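Local atomic coordinates of interferon (Danio rerio, PDB entry 3PIV), a protein that probably acts as a secreted type I interferon cytokine that binds cell-surface receptors and takes part in antiviral defence. Residues Val56-Leu59 with Asp60-His64; Glu113-Ile116 with Lys117-Phe120. All blocks are in the same frame, centred on the assembly; numbering follows the deposited sequence.

Contact 1 of 2, residues Val56-Leu59 with Asp60-His64; sequences VLTL and DHIIH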
loop_
_atom_site.group_PDB
_atom_site.type_symbol
_atom_site.label_atom_id
_atom_site.label_comp_id
_atom_site.label_asym_id
_atom_site.label_seq_id
_atom_site.Cartn_x
_atom_site.Cartn_y
_atom_site.Cartn_z
ATOM N N VAL A 56 -7.502 -4.338 -1.726
ATOM C CA VAL A 56 -6.741 -5.441 -2.303
ATOM C C VAL A 56 -5.767 -4.933 -3.346
ATOM O O VAL A 56 -4.603 -5.309 -3.319
ATOM C CB VAL A 56 -7.622 -6.516 -2.942
ATOM C CG1 VAL A 56 -6.745 -7.558 -3.686
ATOM C CG2 VAL A 56 -8.456 -7.187 -1.885
ATOM N N LEU A 57 -6.241 -4.073 -4.248
ATOM C CA LEU A 57 -5.391 -3.505 -5.286
ATOM C C LEU A 57 -4.183 -2.800 -4.693
ATOM O O LEU A 57 -3.053 -3.057 -5.100
ATOM C CB LEU A 57 -6.174 -2.522 -6.169
ATOM C CG LEU A 57 -7.157 -3.131 -7.168
ATOM C CD1 LEU A 57 -7.948 -2.036 -7.800
ATOM C CD2 LEU A 57 -6.426 -3.987 -8.232
ATOM N N THR A 58 -4.430 -1.921 -3.727
ATOM C CA THR A 58 -3.369 -1.146 -3.107
ATOM C C THR A 58 -2.386 -2.008 -2.293
ATOM O O THR A 58 -1.163 -1.827 -2.380
ATOM C CB THR A 58 -3.945 0.011 -2.240
ATOM O OG1 THR A 58 -4.982 0.686 -2.970
ATOM C CG2 THR A 58 -2.853 0.998 -1.923
ATOM N N LEU A 59 -2.915 -2.945 -1.513
ATOM C CA LEU A 59 -2.054 -3.851 -0.769
ATOM C C LEU A 59 -1.110 -4.557 -1.732
ATOM O O LEU A 59 0.086 -4.694 -1.485
ATOM C CB LEU A 59 -2.889 -4.887 0.003
ATOM C CG LEU A 59 -3.610 -4.424 1.281
ATOM C CD1 LEU A 59 -4.608 -5.478 1.686
ATOM C CD2 LEU A 59 -2.646 -4.132 2.442
ATOM N N ASP A 60 -1.652 -5.004 -2.847
ATOM C CA ASP A 60 -0.852 -5.801 -3.758
ATOM C C ASP A 60 0.214 -4.938 -4.413
ATOM O O ASP A 60 1.324 -5.409 -4.652
ATOM C CB ASP A 60 -1.722 -6.500 -4.799
ATOM C CG ASP A 60 -2.467 -7.716 -4.241
ATOM O OD1 ASP A 60 -2.248 -8.120 -3.086
ATOM O OD2 ASP A 60 -3.300 -8.268 -4.981
ATOM N N HIS A 61 -0.111 -3.667 -4.651
ATOM C CA HIS A 61 0.835 -2.731 -5.245
ATOM C C HIS A 61 1.972 -2.433 -4.292
ATOM O O HIS A 61 3.127 -2.361 -4.695
ATOM C CB HIS A 61 0.140 -1.417 -5.650
ATOM C CG HIS A 61 -0.522 -1.479 -6.993
ATOM N ND1 HIS A 61 -1.839 -1.118 -7.200
ATOM C CD2 HIS A 61 -0.054 -1.893 -8.193
ATOM C CE1 HIS A 61 -2.144 -1.291 -8.474
ATOM N NE2 HIS A 61 -1.082 -1.781 -9.094
ATOM N N ILE A 62 1.640 -2.238 -3.021
ATOM C CA ILE A 62 2.663 -1.990 -2.014
ATOM C C ILE A 62 3.575 -3.211 -1.884
ATOM O O ILE A 62 4.788 -3.084 -1.839
ATOM C CB ILE A 62 2.035 -1.670 -0.646
ATOM C CG1 ILE A 62 1.342 -0.299 -0.689
ATOM C CG2 ILE A 62 3.095 -1.708 0.439
ATOM C CD1 ILE A 62 0.471 0.004 0.553
ATOM N N ILE A 63 2.987 -4.404 -1.832
ATOM C CA ILE A 63 3.798 -5.613 -1.749
ATOM C C ILE A 63 4.776 -5.652 -2.921
ATOM O O ILE A 63 5.968 -5.865 -2.749
ATOM C CB ILE A 63 2.929 -6.889 -1.739
ATOM C CG1 ILE A 63 2.133 -6.966 -0.434
ATOM C CG2 ILE A 63 3.792 -8.111 -1.942
ATOM C CD1 ILE A 63 0.772 -7.610 -0.566
ATOM N N HIS A 64 4.263 -5.389 -4.111
ATOM C CA HIS A 64 5.071 -5.473 -5.312
ATOM C C HIS A 64 6.185 -4.442 -5.334
ATOM O O HIS A 64 7.312 -4.738 -5.756
ATOM C CB HIS A 64 4.174 -5.366 -6.539
ATOM C CG HIS A 64 3.227 -6.518 -6.670
ATOM N ND1 HIS A 64 2.033 -6.435 -7.347
ATOM C CD2 HIS A 64 3.308 -7.785 -6.191
ATOM C CE1 HIS A 64 1.417 -7.609 -7.293
ATOM N NE2 HIS A 64 2.169 -8.441 -6.597
#
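Four consecutive i to i+4 backbone bonds tie V56-L59 to D60-H64 within one unbroken alpha helix, among them D60 N to V56 O at 3.0 Å. The bond from I63 N to L59 O is close to straight, with an N-H...O angle of 168°, and that from I62 N to T58 O is nearly as straight. Around this frame the side chains divide by the direction in which each leaves the helix. V56 and D60, one turn apart, leave the helix on the same side, flank to flank, with V56 CG1 3.7 Å from D60 OD2. The carboxylate is held at both oxygens by helix 79-101: OD2 forms a salt bridge with K97 and OD1 a hydrogen bond with S93, a double grip that should restrict its rotation. L59 faces the same helix, touching L89 and S93. On another side of the helix, the chi1 of H61 (-84°) turns its ring back along the preceding turn, where T58 CA lies at the ring edge and ND1 comes within 3.1 Å of L57 O at an angle too poor for a hydrogen bond. The nearest atom of the H61 side chain is about 3 Å from a bound nickel ion. T58 OG1 is hydrogen-bonded to F54 O in the turn before, so this buried hydroxyl is satisfied within its own helix. With neighbours on helices 79-101, 111-129 and 134-158, helix 48-66 is a central member of the all-helical bundle characteristic of type I interferons.

Contact 2 of 2, residues Glu113-Ile116 with Lys117-Phe120; sequences EIRI and KRHF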
loop_
_atom_site.group_PDB
_atom_site.type_symbol
_atom_site.label_atom_id
_atom_site.label_comp_id
_atom_site.label_asym_id
_atom_site.label_seq_id
_atom_site.Cartn_x
_atom_site.Cartn_y
_atom_site.Cartn_z
ATOM N N GLU A 113 -8.880 1.723 -9.940
ATOM C CA GLU A 113 -7.836 0.771 -10.333
ATOM C C GLU A 113 -6.831 1.416 -11.284
ATOM O O GLU A 113 -5.621 1.239 -11.154
ATOM C CB GLU A 113 -8.446 -0.478 -10.977
ATOM C CG GLU A 113 -7.398 -1.454 -11.514
ATOM C CD GLU A 113 -8.002 -2.705 -12.140
ATOM O OE1 GLU A 113 -9.169 -3.028 -11.840
ATOM O OE2 GLU A 113 -7.299 -3.375 -12.922
ATOM N N ILE A 114 -7.339 2.179 -12.238
ATOM C CA ILE A 114 -6.487 2.924 -13.152
ATOM C C ILE A 114 -5.603 3.954 -12.431
ATOM O O ILE A 114 -4.392 4.004 -12.647
ATOM C CB ILE A 114 -7.343 3.627 -14.238
ATOM C CG1 ILE A 114 -8.142 2.578 -15.040
ATOM C CG2 ILE A 114 -6.455 4.478 -15.125
ATOM C CD1 ILE A 114 -9.110 3.132 -16.063
ATOM N N ARG A 115 -6.207 4.772 -11.571
ATOM C CA ARG A 115 -5.474 5.824 -10.877
ATOM C C ARG A 115 -4.446 5.263 -9.899
ATOM O O ARG A 115 -3.308 5.719 -9.884
ATOM C CB ARG A 115 -6.441 6.777 -10.162
ATOM C CG ARG A 115 -7.493 7.392 -11.099
ATOM C CD ARG A 115 -8.572 8.184 -10.342
ATOM N NE ARG A 115 -8.016 9.321 -9.606
ATOM C CZ ARG A 115 -8.742 10.223 -8.949
ATOM N NH1 ARG A 115 -10.054 10.132 -8.936
ATOM N NH2 ARG A 115 -8.152 11.218 -8.311
ATOM N N ILE A 116 -4.836 4.276 -9.091
ATOM C CA ILE A 116 -3.889 3.695 -8.137
ATOM C C ILE A 116 -2.705 3.034 -8.855
ATOM O O ILE A 116 -1.555 3.166 -8.429
ATOM C CB ILE A 116 -4.559 2.723 -7.118
ATOM C CG1 ILE A 116 -3.632 2.481 -5.923
ATOM C CG2 ILE A 116 -4.957 1.378 -7.777
ATOM C CD1 ILE A 116 -3.280 3.716 -5.130
ATOM N N LYS A 117 -2.949 2.306 -9.932
ATOM C CA LYS A 117 -1.872 1.750 -10.726
ATOM C C LYS A 117 -0.977 2.862 -11.225
ATOM O O LYS A 117 0.193 2.818 -11.096
ATOM C CB LYS A 117 -2.407 0.995 -11.896
ATOM C CG LYS A 117 -1.357 0.313 -12.656
ATOM C CD LYS A 117 -1.851 -0.413 -13.839
ATOM C CE LYS A 117 -1.128 -1.723 -14.032
ATOM N NZ LYS A 117 -1.274 -2.308 -15.392
ATOM N N ARG A 118 -1.597 3.880 -11.778
ATOM C CA ARG A 118 -0.869 5.038 -12.271
ATOM C C ARG A 118 0.055 5.632 -11.191
ATOM O O ARG A 118 1.211 5.989 -11.454
ATOM C CB ARG A 118 -1.885 6.069 -12.755
ATOM C CG ARG A 118 -1.325 7.271 -13.468
ATOM C CD ARG A 118 -2.483 8.184 -13.914
ATOM N NE ARG A 118 -3.179 7.666 -15.092
ATOM C CZ ARG A 118 -4.495 7.722 -15.277
ATOM N NH1 ARG A 118 -5.288 8.261 -14.357
ATOM N NH2 ARG A 118 -5.021 7.236 -16.391
ATOM N N HIS A 119 -0.449 5.740 -9.967
ATOM C CA HIS A 119 0.381 6.249 -8.886
ATOM C C HIS A 119 1.576 5.331 -8.584
ATOM O O HIS A 119 2.708 5.787 -8.438
ATOM C CB HIS A 119 -0.461 6.488 -7.633
ATOM C CG HIS A 119 0.343 6.603 -6.379
ATOM N ND1 HIS A 119 1.216 7.644 -6.147
ATOM C CD2 HIS A 119 0.409 5.807 -5.286
ATOM C CE1 HIS A 119 1.776 7.492 -4.959
ATOM N NE2 HIS A 119 1.314 6.379 -4.421
ATOM N N PHE A 120 1.342 4.030 -8.503
ATOM C CA PHE A 120 2.442 3.132 -8.180
ATOM C C PHE A 120 3.462 3.042 -9.301
ATOM O O PHE A 120 4.646 2.858 -9.050
ATOM C CB PHE A 120 1.931 1.760 -7.731
ATOM C CG PHE A 120 1.539 1.739 -6.295
ATOM C CD1 PHE A 120 2.471 1.409 -5.315
ATOM C CD2 PHE A 120 0.268 2.130 -5.909
ATOM C CE1 PHE A 120 2.123 1.427 -3.970
ATOM C CE2 PHE A 120 -0.093 2.159 -4.565
ATOM C CZ PHE A 120 0.838 1.803 -3.590
#
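The F120 ring has I116 O in its plane at one edge, 3.3 Å from CD2, while the guanidinium of R118 has the methyl CG2 of I114 over one face, 3.4 Å from NH2. The arginine chain runs back beside the isoleucine one turn earlier; it extends through chi2 and then bends at chi3 (-76°), laying the flat group on the methyl. R115 slants across R118 and touches it through the aliphatic CG, 4.0 Å from NH1, while the two cationic groups stay apart, with R115 NE 5.6 Å from R118 NH1. On the buried side I116 flanks F120 and meets the ring through CD1, 3.6 Å from CE2. CG1 of I116 stands anti to the backbone N (chi1 -163°) and the next bond turns CD1 onward to the phenyl group, making an apolar pair one turn apart. Beneath these side chains, helical bonds join K117 N to E113 O and F120 N to I116 O; the carbonyl at the ring edge thereby also accepts the N-H of F120. H119 is buried, and its NE2 is hydrogen-bonded to NE2 of H147, which gives that imidazole nitrogen a partner in the interior. R118, by contrast, is exposed. R115 packs on L39 and L42 of helix 37-44, and I116 reaches L39 as well as T58 and H61 of helix 48-66. F120 meets the rings of H61 and H147, placing helix 111-129 against both helix 48-66 and helix 134-158.

In the fold
Both contacts are stretches of one helix, closed by i to i+4 backbone bonds, and together they show how one backbone pattern serves different surroundings. Both are partly buried, but contact 1, its centre about 5 Å from that of the chain, lies deeper than contact 2, at about 11 Å. In contact 1 the charge of D60 is paired outside the contact, with K97 on helix 79-101, whereas contact 2 combines a buried inner face with the exposed K117 and R118. The two helices meet directly: H61 CB packs 3.5 Å from F120 CG, L57 CD1 3.6 Å from E113 CB, and T58 OG1 3.7 Å from I116 CG1. The nickel ion lies near this seam, closer to H61 than to F120.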